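Local coordinates for protein response regulator (Pseudomonas putida, PDB 3HDV) that probably takes up a phosphoryl group on its receiver domain, the part modelled here, and so relays a signal as a response regulator, at residues A5-V10 / Q50-L55; L55-L60 / I85-D90. All coordinates share one frame; numbering follows the deposited sequence.

In the fold
The chain enters the receiver domain through strand 9-13, then runs through helix 17-29, strand 33-37 and helix 40-49 before strand 53-58 returns beside the first strand. Interaction 1 closes this loop at the starting ends of strands 9-13 and 53-58. Strand 53-58 then continues into interaction 2, which closes the next loop, through helix 67-75, against strand 83-88. The two contacts thus follow in series, neither nested nor crossed, with Leu55 common to both and Val10 CG1 lying 3.7 Å from Ile57 CD1. Together they join the three central strands of the parallel 2-1-3-4-5 sheet, from the end where the strands start to the end that carries the probable phosphorylation site.

Interaction 1: A5-V10 / Q50-L55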
# COMPACT_ATOMS: atom_id res chain seq x y z
N ALA B 5 3.80 2.58 27.65
CA ALA B 5 2.86 2.76 26.51
C ALA B 5 2.29 1.42 26.00
O ALA B 5 3.00 0.40 25.94
CB ALA B 5 3.53 3.54 25.37
N ALA B 6 1.01 1.42 25.65
CA ALA B 6 0.41 0.28 24.96
C ALA B 6 1.12 0.17 23.62
O ALA B 6 1.70 1.13 23.14
CB ALA B 6 -1.11 0.49 24.76
N ARG B 7 1.14 -1.02 23.04
CA ARG B 7 1.80 -1.14 21.72
C ARG B 7 1.14 -0.15 20.70
O ARG B 7 -0.07 0.00 20.70
CB ARG B 7 1.76 -2.59 21.24
CG ARG B 7 2.62 -2.82 19.97
CD ARG B 7 2.86 -4.31 19.66
NE ARG B 7 1.66 -4.97 19.15
CZ ARG B 7 1.11 -6.06 19.68
NH1 ARG B 7 1.67 -6.65 20.74
NH2 ARG B 7 0.00 -6.58 19.13
N PRO B 8 1.94 0.58 19.91
CA PRO B 8 1.34 1.55 18.96
C PRO B 8 0.40 0.86 17.94
O PRO B 8 0.69 -0.25 17.50
CB PRO B 8 2.57 2.15 18.23
CG PRO B 8 3.75 1.85 19.11
CD PRO B 8 3.42 0.56 19.82
N LEU B 9 -0.72 1.51 17.66
CA LEU B 9 -1.62 1.16 16.56
C LEU B 9 -1.99 2.42 15.72
O LEU B 9 -2.46 3.42 16.27
CB LEU B 9 -2.87 0.46 17.11
CG LEU B 9 -3.97 0.00 16.16
CD1 LEU B 9 -3.33 -1.05 15.21
CD2 LEU B 9 -5.09 -0.60 17.00
N VAL B 10 -1.80 2.34 14.38
CA VAL B 10 -2.12 3.45 13.44
C VAL B 10 -3.39 3.09 12.70
O VAL B 10 -3.50 1.99 12.24
CB VAL B 10 -0.93 3.72 12.42
CG1 VAL B 10 -1.25 4.87 11.42
CG2 VAL B 10 0.35 4.10 13.21
N GLN B 50 -11.85 0.63 19.46
CA GLN B 50 -10.46 0.22 19.59
C GLN B 50 -9.61 1.38 20.11
O GLN B 50 -9.02 2.16 19.33
CB GLN B 50 -9.95 -0.38 18.28
CG GLN B 50 -8.45 -0.69 18.26
CD GLN B 50 -8.05 -1.73 19.31
OE1 GLN B 50 -7.96 -1.43 20.52
NE2 GLN B 50 -7.83 -2.96 18.86
N LYS B 51 -9.51 1.45 21.44
CA LYS B 51 -8.85 2.53 22.17
C LYS B 51 -7.36 2.56 22.00
O LYS B 51 -6.72 3.56 22.31
CB LYS B 51 -9.17 2.41 23.69
CG LYS B 51 -10.64 2.58 24.06
CD LYS B 51 -11.08 4.05 23.95
CE LYS B 51 -11.64 4.42 22.57
NZ LYS B 51 -13.14 4.60 22.61
N ARG B 52 -6.80 1.44 21.54
CA ARG B 52 -5.38 1.35 21.27
C ARG B 52 -4.88 2.27 20.11
O ARG B 52 -3.68 2.63 20.06
CB ARG B 52 -5.03 -0.10 21.00
CG ARG B 52 -3.58 -0.47 21.23
CD ARG B 52 -3.34 -2.02 21.00
NE ARG B 52 -2.14 -2.18 20.19
CZ ARG B 52 -2.01 -2.92 19.11
NH1 ARG B 52 -3.01 -3.70 18.67
NH2 ARG B 52 -0.83 -2.91 18.47
N ILE B 53 -5.76 2.64 19.19
CA ILE B 53 -5.36 3.56 18.11
C ILE B 53 -4.76 4.85 18.70
O ILE B 53 -5.43 5.58 19.42
CB ILE B 53 -6.54 3.87 17.16
CG1 ILE B 53 -7.02 2.56 16.50
CG2 ILE B 53 -6.16 5.02 16.15
CD1 ILE B 53 -8.39 2.74 15.82
N GLY B 54 -3.49 5.12 18.41
CA GLY B 54 -2.89 6.38 18.91
C GLY B 54 -2.63 7.42 17.84
O GLY B 54 -2.22 8.56 18.15
N LEU B 55 -2.88 7.04 16.57
CA LEU B 55 -2.63 7.97 15.45
C LEU B 55 -3.52 7.60 14.28
O LEU B 55 -3.73 6.44 14.01
CB LEU B 55 -1.12 7.95 15.03
CG LEU B 55 -0.59 8.66 13.76
CD1 LEU B 55 -0.71 10.17 13.87
CD2 LEU B 55 0.86 8.34 13.58
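Val10 and Leu55 pair in parallel with CA atoms 5.0 Å apart, and just ahead of them Leu9 O takes the Gly54 N-H at 2.9 Å. This is where the first and third strands of the receiver-domain (CheY-like) fold begin to run together, between two inner strands of its parallel sheet, at their starting ends. A type I turn from Gln50 to Ile53 leads out of helix 40-49 into strand 53-58, and Gln50 OE1 folds back to accept the Arg52 N-H within that turn. The side chain of Arg52 reaches across to the incoming N-terminal segment. With CG anti to the backbone N (chi1 -157°), it carries NE to within 3.0 Å of Arg7 O, which lies near the guanidinium plane while NE sits above the carbonyl plane of Arg7. Leu9 CB rests 4.0 Å over the centre of one guanidinium face. Arg52 NH2 also comes 3.3 Å from Arg7 NE, the two planes turned 74° apart; this closeness of like charges is probably eased by Asp33, whose carboxylate forms a salt bridge with Arg52 and a long, weak ion pair with Arg7. An alanine in place of Arg52 would remove the guanidinium, and is likely to leave Arg7 O and Asp33 without this partner and uncover the CB side of Leu9. Val10 and Leu55 point to the same sheet face. Leu9 reaches instead toward the turn: its side chain crosses that of Gln50 at about a right angle, CD2 lying 3.6 Å from Gln50 CG and 3.7 Å from Ile53 CG1.

Interaction 2: L55-L60 / I85-D90; sequences LMITDL and IVVSGD
Asp59 OD1 is gripped by three backbone N-H groups: Gly89 N across the contact at 3.0 Å, Leu60 N at 2.8 Å, and Arg61 N just beyond. The Gly89 bond is nearly straight (167°) and comes to the syn side of the oxygen, tilted out of the carboxylate plane; the Leu60 bond is bent (130°) and comes to the anti side. A chi1 of -158° swings the carboxylate toward Gly89. Asp59 is the predicted phosphorylation site, unmodified here, at the C-terminal ends of the strands. Leading up to it, the axes of 55-58 and 85-88, in a beta-alpha-beta unit, approach to 4.8 Å. Their ladder links Ile85 N to Met56 O, Thr58 N to Ile85 O and Val87 N to Thr58 O; Met56 is selenomethionine. Ile57 and Val87 lie side by side on one face, CG2 to CG2 at 3.8 Å. The Ile85 CD1 end touches Leu55 CD1 at 3.9 Å on that face, under helix 114-124. On the other face Thr58 and Val86 lie alongside each other against helix 67-75, and Leu60 CG meets Val86 CG1 at 3.6 Å, the two chains crossing at about a right angle. Thr58 OG1 bonds to Asp59 O on a lone pair. Ser88 OG, probably at the position of the Ser/Thr found at this point in receiver domains, bonds to Gly89 O and touches Leu60 CD1 at 3.6 Å. The three bonds probably restrict rotation of the buried Asp59 carboxylate, and OD1 occupies N-H groups, those of Gly89 and Arg61, which, as in other receiver domains, would probably bind the phosphoryl oxygens once the aspartate is modified.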
# COMPACT_ATOMS: atom_id res chain seq x y z
N LEU B 55 -2.88 7.04 16.57
CA LEU B 55 -2.63 7.97 15.45
C LEU B 55 -3.52 7.60 14.28
O LEU B 55 -3.73 6.44 14.01
CB LEU B 55 -1.12 7.95 15.03
CG LEU B 55 -0.59 8.66 13.76
CD1 LEU B 55 -0.71 10.17 13.87
CD2 LEU B 55 0.86 8.34 13.58
N MSE B 56 -4.03 8.60 13.57
CA MSE B 56 -4.78 8.30 12.36
C MSE B 56 -4.14 9.03 11.16
O MSE B 56 -3.83 10.22 11.26
CB MSE B 56 -6.20 8.78 12.54
CG MSE B 56 -7.13 8.36 11.45
SE MSE B 56 -8.90 9.20 11.69
CE MSE B 56 -8.51 11.04 11.11
N ILE B 57 -4.01 8.31 10.07
CA ILE B 57 -3.62 8.87 8.78
C ILE B 57 -4.85 8.88 7.88
O ILE B 57 -5.48 7.85 7.71
CB ILE B 57 -2.50 8.05 8.08
CG1 ILE B 57 -1.24 8.08 8.98
CG2 ILE B 57 -2.20 8.63 6.63
CD1 ILE B 57 -0.23 7.08 8.58
N THR B 58 -5.18 10.03 7.31
CA THR B 58 -6.33 10.13 6.44
C THR B 58 -6.11 10.92 5.15
O THR B 58 -5.33 11.86 5.09
CB THR B 58 -7.58 10.71 7.21
OG1 THR B 58 -8.74 10.55 6.38
CG2 THR B 58 -7.41 12.19 7.50
N ASP B 59 -6.80 10.48 4.09
CA ASP B 59 -6.98 11.31 2.86
C ASP B 59 -8.10 12.32 3.16
O ASP B 59 -8.87 12.17 4.14
CB ASP B 59 -7.32 10.41 1.64
CG ASP B 59 -7.01 11.08 0.27
OD1 ASP B 59 -6.88 12.33 0.17
OD2 ASP B 59 -6.92 10.36 -0.71
N LEU B 60 -8.15 13.39 2.37
CA LEU B 60 -9.19 14.39 2.42
C LEU B 60 -10.28 14.05 1.40
O LEU B 60 -11.45 14.27 1.63
CB LEU B 60 -8.58 15.76 2.10
CG LEU B 60 -7.69 16.34 3.23
CD1 LEU B 60 -7.34 17.74 2.79
CD2 LEU B 60 -8.36 16.35 4.65
N ILE B 85 -2.43 12.82 10.95
CA ILE B 85 -1.57 13.21 9.84
C ILE B 85 -2.47 13.09 8.56
O ILE B 85 -3.10 12.05 8.31
CB ILE B 85 -0.34 12.29 9.70
CG1 ILE B 85 0.60 12.42 10.89
CG2 ILE B 85 0.41 12.59 8.31
CD1 ILE B 85 1.64 11.33 10.94
N VAL B 86 -2.55 14.17 7.80
CA VAL B 86 -3.30 14.20 6.53
C VAL B 86 -2.32 13.84 5.41
O VAL B 86 -1.22 14.43 5.33
CB VAL B 86 -3.95 15.56 6.33
CG1 VAL B 86 -4.49 15.74 4.86
CG2 VAL B 86 -5.14 15.71 7.40
N VAL B 87 -2.70 12.85 4.61
CA VAL B 87 -2.03 12.56 3.33
C VAL B 87 -3.03 12.72 2.19
O VAL B 87 -3.84 11.83 1.94
CB VAL B 87 -1.30 11.20 3.36
CG1 VAL B 87 -0.54 10.96 2.02
CG2 VAL B 87 -0.25 11.18 4.56
N SER B 88 -2.94 13.85 1.46
CA SER B 88 -4.03 14.24 0.56
C SER B 88 -3.81 14.14 -0.94
O SER B 88 -2.72 14.51 -1.46
CB SER B 88 -4.37 15.69 0.86
OG SER B 88 -5.52 16.06 0.16
N GLY B 89 -4.85 13.67 -1.64
CA GLY B 89 -4.98 13.90 -3.08
C GLY B 89 -5.25 15.36 -3.39
O GLY B 89 -4.97 16.23 -2.57
N ASP B 90 -5.83 15.65 -4.55
CA ASP B 90 -6.14 17.04 -4.96
C ASP B 90 -6.83 17.86 -3.86
O ASP B 90 -7.86 17.44 -3.29
CB ASP B 90 -7.05 17.06 -6.21
CG ASP B 90 -6.40 16.42 -7.46
OD1 ASP B 90 -5.14 16.19 -7.50
OD2 ASP B 90 -7.17 16.11 -8.40